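Side-chain contacts in polyketide biosynthesis 3-hydroxy-3-methylglutaryl-ACP synthase PksG (Bacillus subtilis, PDB 4YXT), which catalyses the aldol condensation of an acetyl group on an acyl carrier protein with a beta-ketothioester intermediate during synthesis of the antibiotic polyketide bacillaene: residues A113-S116 with G117-G120; G120-M123 with A124-F127; C224-T227 with F228-Y231; F324-G327 with S328-S332. The protein carries 1 engineered substitution. All coordinates share one frame; numbering follows the deposited sequence.

Contact 1: residues A113-S116 with G117-G120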
# COMPACT_ATOMS: atom_id res chain seq x y z
N ALA A 113 4.14 0.08 8.46
CA ALA A 113 4.77 -0.72 9.50
C ALA A 113 3.82 -1.80 9.91
O ALA A 113 3.21 -2.40 9.04
CB ALA A 113 5.25 0.15 10.68
N CYS A 114 3.63 -2.03 11.20
CA CYS A 114 2.96 -3.22 11.65
C CYS A 114 1.41 -3.13 11.45
O CYS A 114 0.71 -4.14 11.60
CB CYS A 114 3.27 -3.44 13.14
SG CYS A 114 5.03 -3.12 13.60
N TYR A 115 0.90 -1.98 11.07
CA TYR A 115 -0.57 -1.76 10.81
C TYR A 115 -0.96 -2.22 9.40
O TYR A 115 -2.15 -2.37 9.06
CB TYR A 115 -0.86 -0.23 11.01
CG TYR A 115 -2.24 0.18 10.72
CD1 TYR A 115 -3.27 -0.18 11.57
CD2 TYR A 115 -2.55 0.87 9.57
CE1 TYR A 115 -4.58 0.15 11.28
CE2 TYR A 115 -3.86 1.22 9.28
CZ TYR A 115 -4.86 0.85 10.12
OH TYR A 115 -6.17 1.20 9.82
N SER A 116 0.04 -2.50 8.59
CA SER A 116 -0.18 -2.85 7.22
C SER A 116 -1.23 -3.96 7.05
O SER A 116 -2.06 -3.89 6.19
CB SER A 116 1.14 -3.27 6.58
OG SER A 116 1.48 -4.55 7.10
N GLY A 117 -1.19 -4.96 7.93
CA GLY A 117 -1.99 -6.10 7.85
C GLY A 117 -3.45 -5.68 7.95
O GLY A 117 -4.24 -6.01 7.09
N THR A 118 -3.77 -4.93 9.00
CA THR A 118 -5.10 -4.39 9.21
C THR A 118 -5.64 -3.47 8.12
O THR A 118 -6.87 -3.46 7.79
CB THR A 118 -5.09 -3.65 10.57
OG1 THR A 118 -5.00 -4.63 11.61
CG2 THR A 118 -6.31 -2.81 10.76
N ALA A 119 -4.76 -2.62 7.62
CA ALA A 119 -5.06 -1.72 6.52
C ALA A 119 -5.52 -2.62 5.37
O ALA A 119 -6.62 -2.49 4.87
CB ALA A 119 -3.83 -0.89 6.12
N GLY A 120 -4.72 -3.61 5.04
CA GLY A 120 -5.10 -4.58 4.00
C GLY A 120 -6.50 -5.18 4.17
O GLY A 120 -7.35 -5.14 3.27
O HOH W 1 -1.58 -5.23 11.22

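Contact 2: residues G120-M123 with A124-F127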
# COMPACT_ATOMS: atom_id res chain seq x y z
N GLY A 120 -4.72 -3.61 5.04
CA GLY A 120 -5.10 -4.58 4.00
C GLY A 120 -6.50 -5.18 4.17
O GLY A 120 -7.35 -5.14 3.27
N PHE A 121 -6.71 -5.73 5.37
CA PHE A 121 -7.92 -6.47 5.69
C PHE A 121 -9.11 -5.54 5.72
O PHE A 121 -10.18 -5.92 5.24
CB PHE A 121 -7.71 -7.19 7.03
CG PHE A 121 -8.96 -7.76 7.64
CD1 PHE A 121 -9.54 -8.89 7.10
CD2 PHE A 121 -9.52 -7.19 8.75
CE1 PHE A 121 -10.69 -9.42 7.66
CE2 PHE A 121 -10.67 -7.72 9.33
CZ PHE A 121 -11.24 -8.85 8.79
N GLN A 122 -8.97 -4.35 6.27
CA GLN A 122 -10.08 -3.39 6.21
C GLN A 122 -10.47 -3.02 4.79
O GLN A 122 -11.69 -2.85 4.47
CB GLN A 122 -9.83 -2.13 7.01
CG GLN A 122 -9.86 -2.36 8.48
CD GLN A 122 -11.12 -3.05 8.99
OE1 GLN A 122 -12.19 -3.05 8.35
NE2 GLN A 122 -11.00 -3.63 10.20
N MET A 123 -9.49 -2.90 3.93
CA MET A 123 -9.79 -2.50 2.60
C MET A 123 -10.46 -3.69 1.92
O MET A 123 -11.36 -3.47 1.15
CB MET A 123 -8.54 -2.06 1.83
CG MET A 123 -7.86 -0.83 2.38
SD MET A 123 -8.81 0.72 2.41
CE MET A 123 -9.18 0.83 4.16
N ALA A 124 -10.09 -4.92 2.27
CA ALA A 124 -10.64 -6.09 1.63
C ALA A 124 -12.10 -6.25 2.12
O ALA A 124 -12.93 -6.57 1.32
CB ALA A 124 -9.88 -7.31 1.99
N VAL A 125 -12.37 -5.93 3.39
CA VAL A 125 -13.73 -5.93 3.92
C VAL A 125 -14.64 -4.94 3.18
O VAL A 125 -15.78 -5.28 2.82
CB VAL A 125 -13.77 -5.66 5.44
CG1 VAL A 125 -15.21 -5.49 5.89
CG2 VAL A 125 -13.13 -6.80 6.21
N ASN A 126 -14.16 -3.72 2.96
CA ASN A 126 -14.93 -2.74 2.18
C ASN A 126 -15.13 -3.12 0.71
O ASN A 126 -16.12 -2.76 0.12
CB ASN A 126 -14.36 -1.34 2.31
CG ASN A 126 -14.32 -0.86 3.75
OD1 ASN A 126 -15.01 -1.39 4.61
ND2 ASN A 126 -13.46 0.14 4.03
N PHE A 127 -14.21 -3.85 0.13
CA PHE A 127 -14.44 -4.37 -1.21
C PHE A 127 -15.68 -5.30 -1.12
O PHE A 127 -16.60 -5.14 -1.91
CB PHE A 127 -13.18 -5.04 -1.79
CG PHE A 127 -13.39 -5.83 -3.07
CD1 PHE A 127 -13.82 -5.21 -4.25
CD2 PHE A 127 -13.21 -7.20 -3.10
CE1 PHE A 127 -13.99 -5.95 -5.43
CE2 PHE A 127 -13.40 -7.94 -4.27
CZ PHE A 127 -13.79 -7.31 -5.44
O HOH W 2 -14.37 -1.81 7.65

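Contact 3: residues C224-T227 with F228-Y231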
# COMPACT_ATOMS: atom_id res chain seq x y z
N CYS A 224 -3.60 2.19 22.13
CA CYS A 224 -4.49 1.19 22.70
C CYS A 224 -5.72 1.83 23.42
O CYS A 224 -6.88 1.43 23.20
CB CYS A 224 -3.70 0.28 23.63
SG CYS A 224 -4.65 -1.17 24.00
N GLU A 225 -5.49 2.88 24.19
CA GLU A 225 -6.62 3.57 24.84
C GLU A 225 -7.46 4.42 23.87
O GLU A 225 -8.69 4.44 23.96
CB GLU A 225 -6.10 4.44 25.99
CG GLU A 225 -7.03 5.56 26.44
CD GLU A 225 -6.40 6.44 27.52
OE1 GLU A 225 -5.40 6.00 28.16
OE2 GLU A 225 -6.89 7.58 27.73
N GLN A 226 -6.82 5.17 22.97
CA GLN A 226 -7.61 6.04 22.09
C GLN A 226 -8.43 5.25 21.11
O GLN A 226 -9.59 5.57 20.84
CB GLN A 226 -6.75 7.04 21.33
CG GLN A 226 -6.13 8.07 22.26
CD GLN A 226 -7.14 8.96 22.96
OE1 GLN A 226 -6.93 9.40 24.10
NE2 GLN A 226 -8.25 9.23 22.29
N THR A 227 -7.87 4.17 20.60
CA THR A 227 -8.63 3.37 19.64
C THR A 227 -9.92 2.86 20.27
O THR A 227 -11.00 2.88 19.66
CB THR A 227 -7.79 2.22 19.03
OG1 THR A 227 -7.22 1.40 20.05
CG2 THR A 227 -6.71 2.75 18.14
N PHE A 228 -9.84 2.42 21.53
CA PHE A 228 -11.04 1.91 22.19
C PHE A 228 -12.06 3.00 22.45
O PHE A 228 -13.26 2.79 22.29
CB PHE A 228 -10.75 1.13 23.50
CG PHE A 228 -11.99 0.45 24.04
CD1 PHE A 228 -12.56 -0.58 23.36
CD2 PHE A 228 -12.64 0.95 25.17
CE1 PHE A 228 -13.75 -1.16 23.78
CE2 PHE A 228 -13.83 0.36 25.61
CZ PHE A 228 -14.37 -0.71 24.92
N LEU A 229 -11.58 4.14 22.93
CA LEU A 229 -12.39 5.36 23.06
C LEU A 229 -13.11 5.67 21.73
O LEU A 229 -14.37 5.91 21.70
CB LEU A 229 -11.47 6.54 23.39
CG LEU A 229 -11.81 7.58 24.46
CD1 LEU A 229 -10.95 7.26 25.68
CD2 LEU A 229 -11.59 9.03 24.01
N GLU A 230 -12.37 5.62 20.62
CA GLU A 230 -13.03 5.91 19.32
C GLU A 230 -14.13 4.85 18.99
O GLU A 230 -15.27 5.19 18.61
CB GLU A 230 -12.02 6.05 18.20
CG GLU A 230 -10.97 7.14 18.44
CD GLU A 230 -11.44 8.57 18.05
OE1 GLU A 230 -12.67 8.78 17.79
OE2 GLU A 230 -10.56 9.48 18.00
N TYR A 231 -13.79 3.58 19.17
CA TYR A 231 -14.76 2.49 18.98
C TYR A 231 -16.02 2.67 19.79
O TYR A 231 -17.12 2.49 19.29
CB TYR A 231 -14.08 1.20 19.38
CG TYR A 231 -14.90 -0.06 19.24
CD1 TYR A 231 -15.72 -0.47 20.27
CD2 TYR A 231 -14.77 -0.90 18.12
CE1 TYR A 231 -16.44 -1.64 20.20
CE2 TYR A 231 -15.48 -2.07 18.04
CZ TYR A 231 -16.32 -2.43 19.09
OH TYR A 231 -17.03 -3.60 19.11

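Contact 4: residues F324-G327 with S328-S332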
# COMPACT_ATOMS: atom_id res chain seq x y z
N PHE A 324 -6.83 -5.23 18.51
CA PHE A 324 -6.10 -3.98 18.54
C PHE A 324 -4.91 -4.09 17.67
O PHE A 324 -4.07 -4.88 17.94
CB PHE A 324 -5.61 -3.65 19.94
CG PHE A 324 -4.71 -2.47 19.99
CD1 PHE A 324 -5.18 -1.20 19.63
CD2 PHE A 324 -3.40 -2.61 20.37
CE1 PHE A 324 -4.35 -0.09 19.65
CE2 PHE A 324 -2.55 -1.51 20.40
CZ PHE A 324 -3.02 -0.24 20.02
N SER A 325 -4.80 -3.22 16.67
CA SER A 325 -3.64 -3.14 15.78
C SER A 325 -2.82 -1.87 15.99
O SER A 325 -3.36 -0.76 16.20
CB SER A 325 -4.18 -3.16 14.32
OG SER A 325 -3.24 -2.78 13.35
N TYR A 326 -1.49 -2.02 15.90
CA TYR A 326 -0.60 -0.89 16.02
C TYR A 326 0.51 -1.03 15.02
O TYR A 326 1.10 -2.06 14.88
CB TYR A 326 0.07 -0.84 17.40
CG TYR A 326 1.05 0.34 17.51
CD1 TYR A 326 2.41 0.16 17.40
CD2 TYR A 326 0.58 1.65 17.71
CE1 TYR A 326 3.29 1.25 17.48
CE2 TYR A 326 1.44 2.73 17.77
CZ TYR A 326 2.80 2.51 17.66
OH TYR A 326 3.62 3.60 17.69
N GLY A 327 0.84 0.07 14.40
CA GLY A 327 2.09 0.12 13.70
C GLY A 327 2.78 1.40 14.04
O GLY A 327 2.15 2.44 14.21
N SER A 328 4.11 1.32 14.09
CA SER A 328 4.95 2.46 14.26
C SER A 328 4.74 3.49 13.24
O SER A 328 4.52 3.17 12.09
CB SER A 328 6.42 2.02 14.13
OG SER A 328 6.77 1.32 15.28
N GLY A 329 4.91 4.75 13.62
CA GLY A 329 5.01 5.78 12.60
C GLY A 329 4.10 6.98 12.65
O GLY A 329 4.59 8.07 12.34
N CYS A 330 2.79 6.85 13.00
CA CYS A 330 2.16 5.64 13.49
C CYS A 330 0.67 5.64 13.10
O CYS A 330 0.14 6.69 12.77
CB CYS A 330 2.21 5.57 15.00
SG CYS A 330 0.82 6.39 15.88
N CYS A 331 0.06 4.48 13.07
CA CYS A 331 -1.42 4.35 12.89
C CYS A 331 -1.88 3.14 13.69
O CYS A 331 -1.07 2.22 13.95
CB CYS A 331 -1.86 4.23 11.38
SG CYS A 331 -3.64 4.58 11.15
N SER A 332 -3.17 3.13 14.06
CA SER A 332 -3.70 2.08 14.87
C SER A 332 -5.22 1.93 14.70
O SER A 332 -5.88 2.80 14.15
CB SER A 332 -3.34 2.29 16.36
OG SER A 332 -3.90 3.46 16.92

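Contact 1: residues A113-S116 with G117-G120
Cys114, Tyr115 and Ser116 lead into Gly117, Thr118, Ala119 and Gly120 at the first turn of helix 116-130, the buried helix of the thiolase fold that follows the presumed catalytic cysteine. Ala113 packs on Ser328 of the hairpin loop, where a small methyl fits. By similarity, Cys114 carries the acyl-thioester intermediate, and its side chain lies close to that of His250. Its part in this turn is played by the backbone: a water lies 2.6 Å from Cys114 O and takes the N-H of Thr118 at 3.1 Å, bridging carbonyl and amide where the helix begins. Next comes Tyr115, whose O receives the N-H of Ala119 in a nearly straight bond (171°). With CG anti to the backbone N (chi1 177°), its ring runs forward alongside the first turn. There CE2 meets the methyl of Ala119 at 3.8 Å, and Ala119 N stands over one ring face, offset toward the rim. CE1 comes within 3.5 Å of Thr118 CG2, the side chains of Tyr115 and Thr118 crossing at about a right angle. Methyl groups three and four residues on let the ring lie close to the helix, and the hydroxyl still reaches Glu333. Thr118 serves twice, since its methyl meets the tyrosine obliquely while OG1 bonds to Tyr335. Phe108 of the second subunit packs on Ala119. Last in the segment, Ser116 bonds weakly through OG to Ala113 O (3.4 Å), and its own carbonyl O takes the N-H of Gly120 at 2.9 Å.

Contact 2: residues G120-M123 with A124-F127
Successive turns of one alpha-helix meet here: Gly120-Met123 with Ala124-Phe127, in the middle of the buried helix 116-130 of the thiolase fold, away from the annotated catalytic residues. Four i to i+4 backbone bonds run through it, among them Val125 N to Phe121 O at 2.9 Å. The same spacing sets Phe121 under Val125 in a CH-pi contact. CG2 of the valine sits over one ring face, 3.9 Å from the centroid of the Phe121 ring and only 17° off its normal. Phe121 has CG anti to its own N (chi1 168°), which turns the ring alongside the next turn, and the beta-branched valine can offer one methyl to the ring while keeping the other apart. Both residues also pack on Ile186, so an apolar pair fits this side well. Ala124 lies against Ala138 and Val140 of strand 137-145, where its short methyl allows a close approach to the sheet. Gln122, Met123, Asn126 and Phe127 all touch the second subunit; the unbranched chain of Met123, bent at chi2 and chi3, packs on Phe108 of that chain, and Phe127 on its Asn126. At this interface Gln122 and Asn126 supply polar groups one turn apart, joined through a shared water. It donates to Gln122 OE1 at 2.6 Å and to Asn126 OD1 at 3.1 Å.

Contact 3: residues C224-T227 with F228-Y231
Leu229 folds back over Glu225 and Gln226, one turn earlier. Its CB begins close to the helix backbone, 3.3 Å from Gln226 O and 3.5 Å from Glu225 O. From there the chain takes an unusual course, with chi1 at -136° and chi2 at 104°, both away from staggered values, which is probably tolerated because the residue is exposed. CD1 lies 4.3 Å from Glu225 CG, so that apolar branch meets the aliphatic part of the acid. The other branch, CD2, comes to 3.8 Å from Gln226 NE2, since leucine and glutamine run side by side in the same direction. These residues form the outer side of the amphipathic helix 213-234. Its inner side is built of Thr227, Phe228 and Tyr231; the rings of Phe228 and Tyr231 pack edge-to-face with Phe334 of the sheet, while Tyr231 OH bonds to Ser336. Thr227 is short enough to lie close to the strands, and its OG1 turns back to Cys223 O. Glu225, by contrast, reaches out to a salt bridge with Lys267, as befits a charged residue on the partly exposed outer side. Backbone bonds hold the turns together: Leu229 N donates to Glu225 O, and Glu230 N to Gln226 O at 2.8 Å.

Contact 4: residues F324-G327 with S328-S332
Gly327 and Cys331 face each other as an antiparallel hydrogen-bonded pair closing the beta hairpin of strands 319-327 and 331-339. Gly327 N donates to Cys331 O at 2.9 Å, and the return bond from Cys331 N to Gly327 O measures 3.1 Å. Three residues make the turn. Gly329 has backbone angles that call for glycine, and the peptide before Cys330 is cis, bringing the chain round sharply. Beyond the bonded pair, Tyr326 and Ser332 form a non-hydrogen-bonded pair, with side chains on the same face of the sheet.

Packing contacts gather round the Tyr326 ring. With CG anti to N (chi1 178°), the ring reaches along the strand toward the turn. CE1 comes 3.5 Å from Ser328 N, and CE2 lies 4.0 Å from Cys330 CB. The Cys330 sulfur makes an oblique sulfur-aromatic contact, 5.3 Å from the centroid of the Tyr326 ring and 64° off its normal. Farther back, Ser332 CB sits 4.2 Å from Phe324 CE1, a small residue fitting beside a large ring.

Polar ends find partners outside the hairpin. Tyr326 OH bonds to Asp200 and Ser219, Ser328 OG to Thr201 and Ser332 OG to the carbonyl of Tyr194. Lys89 of the second subunit donates to Gly329 O. Backbone pairing, ring packing and these buried polar bonds together hold the turn from several directions. Gly327 lies near Cys114 and Tyr326 near His250, the presumed catalytic residues, so the hairpin end probably lines the active site, its turn held by these bonds.

Along the chain, contacts 1 and 2 come first, sharing Gly120 on helix 116-130 with their centres about 11 Å apart; contact 3 follows on helix 213-234, and contact 4 comes last, on the hairpin of strands 319-327 and 331-339. The hairpin touches contacts 1 and 3 but not contact 2. Its centre lies about 8 Å from that of contact 1, where Thr118 OG1 and Ser325 OG form a weak hydrogen bond, and about 12 Å from that of contact 3, whose Thr227 packs on Phe324 and Ser332. The two helices thus flank the hairpin, and all four contacts reach the second subunit, contact 3 through Glu230 alone, linking active-site surroundings to the dimer.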